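PDB 4JGA: 3-oxoacyl-[acyl-carrier-protein] synthase 2 from Rickettsia rickettsii, which probably catalyses the decarboxylative condensation of malonyl-acyl carrier protein with a growing acyl chain, the elongating step of bacterial fatty acid synthesis. Local coordinates for residues L378-Q383 against T410-V415. Sequence-based numbering, arbitrary orientation.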
loop_
_atom_site.group_PDB
_atom_site.type_symbol
_atom_site.label_atom_id
_atom_site.label_comp_id
_atom_site.label_asym_id
_atom_site.label_seq_id
_atom_site.Cartn_x
_atom_site.Cartn_y
_atom_site.Cartn_z
ATOM N N LEU A 378 17.905 16.474 8.325
ATOM C CA LEU A 378 19.039 16.676 9.225
ATOM C C LEU A 378 20.194 17.399 8.526
ATOM O O LEU A 378 20.913 18.132 9.154
ATOM C CB LEU A 378 19.500 15.332 9.838
ATOM C CG LEU A 378 18.463 14.705 10.772
ATOM C CD1 LEU A 378 18.734 13.230 11.025
ATOM C CD2 LEU A 378 18.432 15.431 12.078
ATOM N N ALA A 379 20.377 17.166 7.226
ATOM C CA ALA A 379 21.391 17.913 6.476
ATOM C C ALA A 379 21.112 19.419 6.534
ATOM O O ALA A 379 22.033 20.238 6.595
ATOM C CB ALA A 379 21.462 17.449 5.026
ATOM N N ILE A 380 19.829 19.768 6.508
ATOM C CA ILE A 380 19.418 21.161 6.666
ATOM C C ILE A 380 19.683 21.610 8.097
ATOM O O ILE A 380 20.241 22.679 8.314
ATOM C CB ILE A 380 17.927 21.367 6.365
ATOM C CG1 ILE A 380 17.691 21.300 4.864
ATOM C CG2 ILE A 380 17.429 22.705 6.892
ATOM C CD1 ILE A 380 16.229 21.099 4.477
ATOM N N ARG A 381 19.258 20.799 9.073
ATOM C CA ARG A 381 19.476 21.178 10.488
ATOM C C ARG A 381 20.959 21.446 10.787
ATOM O O ARG A 381 21.278 22.437 11.449
ATOM C CB ARG A 381 18.947 20.133 11.460
ATOM C CG ARG A 381 18.921 20.651 12.899
ATOM C CD ARG A 381 18.712 19.555 13.936
ATOM N NE ARG A 381 19.867 18.677 13.985
ATOM C CZ ARG A 381 19.905 17.506 14.613
ATOM N NH1 ARG A 381 18.863 17.062 15.296
ATOM N NH2 ARG A 381 21.008 16.778 14.558
ATOM N N ASP A 382 21.847 20.582 10.283
ATOM C CA ASP A 382 23.249 20.639 10.645
ATOM C C ASP A 382 24.142 21.194 9.536
ATOM O O ASP A 382 25.350 21.245 9.701
ATOM C CB ASP A 382 23.753 19.267 11.104
ATOM C CG ASP A 382 23.075 18.799 12.392
ATOM O OD1 ASP A 382 22.408 19.622 13.071
ATOM O OD2 ASP A 382 23.160 17.591 12.701
ATOM N N GLN A 383 23.540 21.644 8.427
ATOM C CA GLN A 383 24.308 22.271 7.342
ATOM C C GLN A 383 25.497 21.392 6.983
ATOM O O GLN A 383 26.659 21.805 6.941
ATOM C CB GLN A 383 24.742 23.682 7.729
ATOM C CG GLN A 383 23.576 24.623 7.996
ATOM C CD GLN A 383 22.770 24.915 6.737
ATOM O OE1 GLN A 383 23.227 25.636 5.851
ATOM N NE2 GLN A 383 21.582 24.333 6.644
ATOM N N THR A 410 28.201 22.643 4.143
ATOM C CA THR A 410 27.899 23.682 3.154
ATOM C C THR A 410 26.527 24.302 3.441
ATOM O O THR A 410 25.782 23.814 4.315
ATOM C CB THR A 410 27.965 23.126 1.718
ATOM O OG1 THR A 410 27.894 24.201 0.778
ATOM C CG2 THR A 410 26.843 22.186 1.455
ATOM N N LYS A 411 26.200 25.369 2.712
ATOM C CA LYS A 411 24.889 25.987 2.827
ATOM C C LYS A 411 23.836 25.047 2.236
ATOM O O LYS A 411 23.904 24.705 1.059
ATOM C CB LYS A 411 24.831 27.339 2.113
ATOM C CG LYS A 411 23.494 28.056 2.276
ATOM C CD LYS A 411 23.138 28.874 1.035
ATOM C CE LYS A 411 22.859 28.035 -0.230
ATOM N NZ LYS A 411 21.487 28.242 -0.805
ATOM N N ILE A 412 22.867 24.661 3.077
ATOM C CA ILE A 412 21.783 23.762 2.689
ATOM C C ILE A 412 20.411 24.279 3.135
ATOM O O ILE A 412 20.022 24.133 4.301
ATOM C CB ILE A 412 21.972 22.329 3.217
ATOM C CG1 ILE A 412 23.339 21.782 2.791
ATOM C CG2 ILE A 412 20.869 21.427 2.657
ATOM C CD1 ILE A 412 23.591 20.360 3.245
ATOM N N ASP A 413 19.694 24.884 2.188
ATOM C CA ASP A 413 18.371 25.432 2.426
ATOM C C ASP A 413 17.302 24.648 1.668
ATOM O O ASP A 413 16.155 24.668 2.058
ATOM C CB ASP A 413 18.323 26.889 2.000
ATOM C CG ASP A 413 19.098 27.810 2.960
ATOM O OD1 ASP A 413 19.291 27.474 4.141
ATOM O OD2 ASP A 413 19.534 28.861 2.510
ATOM N N TYR A 414 17.654 24.037 0.559
ATOM C CA TYR A 414 16.718 23.231 -0.175
ATOM C C TYR A 414 17.361 21.900 -0.486
ATOM O O TYR A 414 18.503 21.848 -0.972
ATOM C CB TYR A 414 16.336 23.890 -1.494
ATOM C CG TYR A 414 15.534 25.155 -1.383
ATOM C CD1 TYR A 414 16.149 26.396 -1.176
ATOM C CD2 TYR A 414 14.158 25.125 -1.529
ATOM C CE1 TYR A 414 15.394 27.571 -1.114
ATOM C CE2 TYR A 414 13.405 26.283 -1.448
ATOM C CZ TYR A 414 14.020 27.482 -1.245
ATOM O OH TYR A 414 13.234 28.587 -1.176
ATOM N N VAL A 415 16.606 20.833 -0.257
ATOM C CA VAL A 415 17.077 19.479 -0.510
ATOM C C VAL A 415 16.075 18.689 -1.345
ATOM O O VAL A 415 14.867 18.790 -1.132
ATOM C CB VAL A 415 17.307 18.728 0.793
ATOM C CG1 VAL A 415 17.690 17.270 0.509
ATOM C CG2 VAL A 415 18.392 19.419 1.601
HETATM O O HOH W 1 21.861 28.069 5.282
#
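The carboxamide of Gln383 lies against the backbone of Ile412 and bonds to both its N-H and its carbonyl. NE2 donates to Ile412 O at 2.8 Å, approaching 30° out of that carbonyl's plane, while Ile412 N sends a nearly straight 3.0 Å bond to Gln383 OE1, arriving above the amide's carbonyl plane. The second NE2 hydrogen turns back to Ile380 O, 2.7 Å from NE2, reached in the carbonyl plane on a lone pair. With both hydrogens of NE2 engaged and OE1 held as well, the rotation of the amide is fixed. A bend at chi2 (-67°) folds the chain back far enough for NE2 to reach this helix carbonyl as well as the 410-415 backbone. One water donates to Gln383 OE1 and to Asp413 OD1, linking the amide oxygen to the carboxylate of the residue after Ile412. Beside this polar clasp, Ile412 sends CD1 over the last helical turn, 4.0 Å from Ala379 CB, and sets CG2 alongside Ile380 CG1. Ile380 CG1 also meets Val415 CG2 at 3.8 Å, the two side chains running antiparallel past one another. Ile431 and Ser433 pack on Ile380, and Tyr322 on Ile412 and Val415. Gln383 leaves the helix with positive phi, and its carbonyl accepts a weak bond from Thr410 N and a hydrogen bond from Lys409 NZ. Farther out, Asp321, a sodium ligand, accepts the backbone N-H groups of Asp413 and Tyr414 on its carboxylate OD2, which also forms a salt bridge with Lys411. Helix 368-382 thus packs its C-terminal turn against the entry to strand 414-421, with a side-chain amide mimicking a backbone partner, within the layered alpha/beta thiolase fold of beta-ketoacyl synthases.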